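Local atomic coordinates of multicopper oxidase (Uncultured bacterium, PDB entry 4E9X), a protein that probably oxidises substrates with bound copper ions and passes the electrons to molecular oxygen, as multicopper oxidases of the laccase type do. Residues Ile141-Val151 with Asn163-Ala172. Residues are numbered along the deposited sequence; the frame is centred on the assembly and turned at random.
Sequences IMMMSTWESAV and NVADYFSVNA
The side-chain amide of N171 takes over where the antiparallel pairing of 141-147 with 167-170 runs out: N171 OD1 accepts from M143 N at 2.8 Å, and ND2 gives a nearly straight bond (169°) to I141 O, which lies in the amide plane, and a second to F295 O. The backbone N of N171 bonds to M143 O, so N171 meets both the N-H and the C=O of M143; with chi1 at -65° the amide turns to I141 and M143. Further on, S145 and S169 exchange two backbone bonds. On the face these serines share with W147, W147 NE1 donates to S169 OG at 2.8 Å, in the ring plane. Water 1 bridges the segments with four partners, binding both serine hydroxyls, donating to M143 O and accepting from A172 N. The pairing ends in a classic bulge: W147 O takes D166 N (3.0 Å) and Y167 N (3.2 Å), and W147 N donates to Y167 O. The D166 carboxylate then holds S149 with two syn lone pairs, OD1 for the backbone N and OD2 for the hydroxyl, S149 OG to D166 OD2 being 2.6 Å. Water 2 joins A150 N to V164 O. On the opposite face, T146 CG2 meets the edge of F168 at CD1 (3.6 Å), and M144 SD lies against V170 CG2. E148 crosses N163 at about a right angle, OE1 3.1 Å from N163 CB; G159 N bonds to that OE1, and T160 OG1 to N163 OD1. Strand 167-170 is outermost in its six-stranded cupredoxin-domain sheet within the chain; 138-147 also pairs with 187-195, while M143 and S145 pack on strand 119-125 and W147 on strand 21-28.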
loop_
_atom_site.group_PDB
_atom_site.type_symbol
_atom_site.label_atom_id
_atom_site.label_comp_id
_atom_site.label_asym_id
_atom_site.label_seq_id
_atom_site.Cartn_x
_atom_site.Cartn_y
_atom_site.Cartn_z
ATOM N N ILE A 141 16.268 -6.051 13.218
ATOM C CA ILE A 141 15.323 -6.759 12.329
ATOM C C ILE A 141 13.942 -6.639 12.887
ATOM O O ILE A 141 13.715 -6.992 14.054
ATOM C CB ILE A 141 15.767 -8.228 12.189
ATOM C CG1 ILE A 141 16.973 -8.317 11.209
ATOM C CG2 ILE A 141 14.625 -9.158 11.742
ATOM C CD1 ILE A 141 17.688 -9.653 11.195
ATOM N N MET A 142 12.996 -6.195 12.065
ATOM C CA MET A 142 11.573 -6.084 12.421
ATOM C C MET A 142 10.710 -6.800 11.388
ATOM O O MET A 142 10.502 -6.294 10.269
ATOM C CB MET A 142 11.111 -4.616 12.501
ATOM C CG MET A 142 11.805 -3.893 13.684
ATOM S SD MET A 142 10.973 -2.333 13.966
ATOM C CE MET A 142 12.040 -1.510 15.146
ATOM N N MET A 143 10.192 -7.988 11.758
ATOM C CA MET A 143 9.390 -8.782 10.803
ATOM C C MET A 143 7.947 -8.691 11.238
ATOM O O MET A 143 7.580 -9.169 12.347
ATOM C CB MET A 143 9.876 -10.248 10.851
ATOM C CG MET A 143 11.376 -10.349 10.528
ATOM S SD MET A 143 11.973 -12.048 10.240
ATOM C CE MET A 143 11.314 -12.344 8.602
ATOM N N MET A 144 7.125 -8.052 10.442
ATOM C CA MET A 144 5.729 -7.808 10.809
ATOM C C MET A 144 4.825 -8.888 10.259
ATOM O O MET A 144 5.051 -9.386 9.154
ATOM C CB MET A 144 5.247 -6.440 10.284
ATOM C CG MET A 144 5.505 -5.277 11.255
ATOM S SD MET A 144 7.240 -4.951 11.625
ATOM C CE MET A 144 7.810 -4.442 9.987
ATOM N N SER A 145 3.797 -9.285 11.025
ATOM C CA SER A 145 2.821 -10.267 10.576
ATOM C C SER A 145 1.535 -10.043 11.375
ATOM O O SER A 145 1.418 -9.191 12.257
ATOM C CB SER A 145 3.333 -11.687 10.681
ATOM O OG SER A 145 3.491 -12.085 12.030
ATOM N N THR A 146 0.565 -10.852 10.948
ATOM C CA THR A 146 -0.771 -10.785 11.539
ATOM C C THR A 146 -1.244 -12.176 11.943
ATOM O O THR A 146 -0.712 -13.192 11.486
ATOM C CB THR A 146 -1.831 -10.128 10.604
ATOM O OG1 THR A 146 -2.178 -11.059 9.580
ATOM C CG2 THR A 146 -1.257 -8.858 9.983
ATOM N N TRP A 147 -2.277 -12.234 12.776
ATOM C CA TRP A 147 -2.705 -13.496 13.377
ATOM C C TRP A 147 -4.234 -13.520 13.408
ATOM O O TRP A 147 -4.856 -12.504 13.629
ATOM C CB TRP A 147 -2.207 -13.675 14.809
ATOM C CG TRP A 147 -0.703 -13.483 14.886
ATOM C CD1 TRP A 147 -0.067 -12.268 15.032
ATOM C CD2 TRP A 147 0.309 -14.467 14.788
ATOM N NE1 TRP A 147 1.316 -12.458 15.040
ATOM C CE2 TRP A 147 1.560 -13.799 14.891
ATOM C CE3 TRP A 147 0.267 -15.871 14.608
ATOM C CZ2 TRP A 147 2.784 -14.489 14.838
ATOM C CZ3 TRP A 147 1.509 -16.511 14.560
ATOM C CH2 TRP A 147 2.745 -15.848 14.672
ATOM N N GLU A 148 -4.791 -14.717 13.223
ATOM C CA GLU A 148 -6.252 -14.908 13.235
ATOM C C GLU A 148 -6.611 -15.754 14.442
ATOM O O GLU A 148 -6.373 -16.967 14.431
ATOM C CB GLU A 148 -6.675 -15.645 11.960
ATOM C CG GLU A 148 -6.327 -14.805 10.730
ATOM C CD GLU A 148 -6.300 -15.568 9.439
ATOM O OE1 GLU A 148 -6.660 -16.767 9.506
ATOM O OE2 GLU A 148 -5.939 -15.069 8.367
ATOM N N SER A 149 -7.138 -15.174 15.510
ATOM C CA SER A 149 -7.302 -15.939 16.742
ATOM C C SER A 149 -8.223 -17.142 16.578
ATOM O O SER A 149 -8.034 -18.118 17.339
ATOM C CB SER A 149 -7.821 -15.029 17.879
ATOM O OG SER A 149 -9.143 -14.600 17.646
ATOM N N ALA A 150 -9.164 -17.106 15.639
ATOM C CA ALA A 150 -10.069 -18.261 15.545
ATOM C C ALA A 150 -9.364 -19.556 15.188
ATOM O O ALA A 150 -9.899 -20.642 15.420
ATOM C CB ALA A 150 -11.139 -17.991 14.496
ATOM N N VAL A 151 -8.207 -19.427 14.550
ATOM C CA VAL A 151 -7.507 -20.672 14.147
ATOM C C VAL A 151 -6.233 -20.875 14.930
ATOM O O VAL A 151 -5.351 -21.656 14.496
ATOM C CB VAL A 151 -7.242 -20.691 12.629
ATOM C CG1 VAL A 151 -8.617 -20.584 11.971
ATOM C CG2 VAL A 151 -6.265 -19.600 12.145
ATOM N N ASN A 163 -11.364 -15.350 6.980
ATOM C CA ASN A 163 -10.877 -15.284 8.346
ATOM C C ASN A 163 -10.749 -13.828 8.759
ATOM O O ASN A 163 -10.784 -12.952 7.864
ATOM C CB ASN A 163 -9.486 -15.955 8.426
ATOM C CG ASN A 163 -9.546 -17.444 8.125
ATOM O OD1 ASN A 163 -9.214 -17.918 7.064
ATOM N ND2 ASN A 163 -9.988 -18.168 9.165
ATOM N N VAL A 164 -10.605 -13.616 10.060
ATOM C CA VAL A 164 -10.414 -12.258 10.587
ATOM C C VAL A 164 -9.077 -12.153 11.280
ATOM O O VAL A 164 -8.874 -12.845 12.276
ATOM C CB VAL A 164 -11.510 -11.879 11.600
ATOM C CG1 VAL A 164 -11.255 -10.465 12.068
ATOM C CG2 VAL A 164 -12.862 -12.062 10.922
ATOM N N ALA A 165 -8.185 -11.289 10.789
ATOM C CA ALA A 165 -6.869 -11.029 11.439
ATOM C C ALA A 165 -7.125 -10.009 12.524
ATOM O O ALA A 165 -7.466 -8.875 12.215
ATOM C CB ALA A 165 -5.825 -10.599 10.417
ATOM N N ASP A 166 -7.020 -10.445 13.782
ATOM C CA ASP A 166 -7.393 -9.624 14.896
ATOM C C ASP A 166 -6.232 -9.402 15.870
ATOM O O ASP A 166 -6.404 -8.680 16.860
ATOM C CB ASP A 166 -8.600 -10.180 15.651
ATOM C CG ASP A 166 -8.476 -11.647 16.036
ATOM O OD1 ASP A 166 -7.533 -12.337 15.642
ATOM O OD2 ASP A 166 -9.384 -12.144 16.761
ATOM N N TYR A 167 -5.056 -9.936 15.583
ATOM C CA TYR A 167 -3.857 -9.620 16.359
ATOM C C TYR A 167 -2.710 -9.377 15.366
ATOM O O TYR A 167 -2.724 -9.811 14.235
ATOM C CB TYR A 167 -3.453 -10.701 17.336
ATOM C CG TYR A 167 -4.379 -10.925 18.515
ATOM C CD1 TYR A 167 -4.039 -10.497 19.782
ATOM C CD2 TYR A 167 -5.584 -11.629 18.309
ATOM C CE1 TYR A 167 -4.894 -10.725 20.891
ATOM C CE2 TYR A 167 -6.422 -11.850 19.407
ATOM C CZ TYR A 167 -6.088 -11.413 20.684
ATOM O OH TYR A 167 -6.952 -11.657 21.741
ATOM N N PHE A 168 -1.769 -8.558 15.818
ATOM C CA PHE A 168 -0.708 -7.961 14.970
ATOM C C PHE A 168 0.624 -7.937 15.706
ATOM O O PHE A 168 0.603 -7.754 16.931
ATOM C CB PHE A 168 -1.106 -6.545 14.497
ATOM C CG PHE A 168 -2.511 -6.522 13.904
ATOM C CD1 PHE A 168 -2.673 -6.815 12.549
ATOM C CD2 PHE A 168 -3.618 -6.276 14.713
ATOM C CE1 PHE A 168 -3.954 -6.870 12.022
ATOM C CE2 PHE A 168 -4.909 -6.342 14.168
ATOM C CZ PHE A 168 -5.049 -6.649 12.826
ATOM N N SER A 169 1.749 -8.096 15.027
ATOM C CA SER A 169 2.979 -8.212 15.780
ATOM C C SER A 169 4.182 -7.705 15.008
ATOM O O SER A 169 4.193 -7.574 13.777
ATOM C CB SER A 169 3.229 -9.690 16.164
ATOM O OG SER A 169 3.256 -10.506 14.960
ATOM N N VAL A 170 5.247 -7.458 15.780
ATOM C CA VAL A 170 6.596 -7.417 15.257
ATOM C C VAL A 170 7.350 -8.563 15.917
ATOM O O VAL A 170 7.278 -8.743 17.144
ATOM C CB VAL A 170 7.270 -6.036 15.488
ATOM C CG1 VAL A 170 7.222 -5.585 16.941
ATOM C CG2 VAL A 170 8.745 -6.075 14.982
ATOM N N ASN A 171 8.066 -9.349 15.135
ATOM C CA ASN A 171 8.834 -10.521 15.611
ATOM C C ASN A 171 7.964 -11.400 16.487
ATOM O O ASN A 171 8.408 -11.879 17.539
ATOM C CB ASN A 171 10.122 -10.090 16.307
ATOM C CG ASN A 171 11.044 -9.403 15.303
ATOM O OD1 ASN A 171 10.773 -9.432 14.113
ATOM N ND2 ASN A 171 12.108 -8.739 15.776
ATOM N N ALA A 172 6.722 -11.598 16.034
ATOM C CA ALA A 172 5.750 -12.533 16.641
ATOM C C ALA A 172 5.306 -12.157 18.054
ATOM O O ALA A 172 4.736 -13.013 18.737
ATOM C CB ALA A 172 6.243 -13.979 16.590
HETATM O O HOH W 1 5.540 -10.801 13.530
HETATM O O HOH W 2 -9.916 -14.874 13.863
#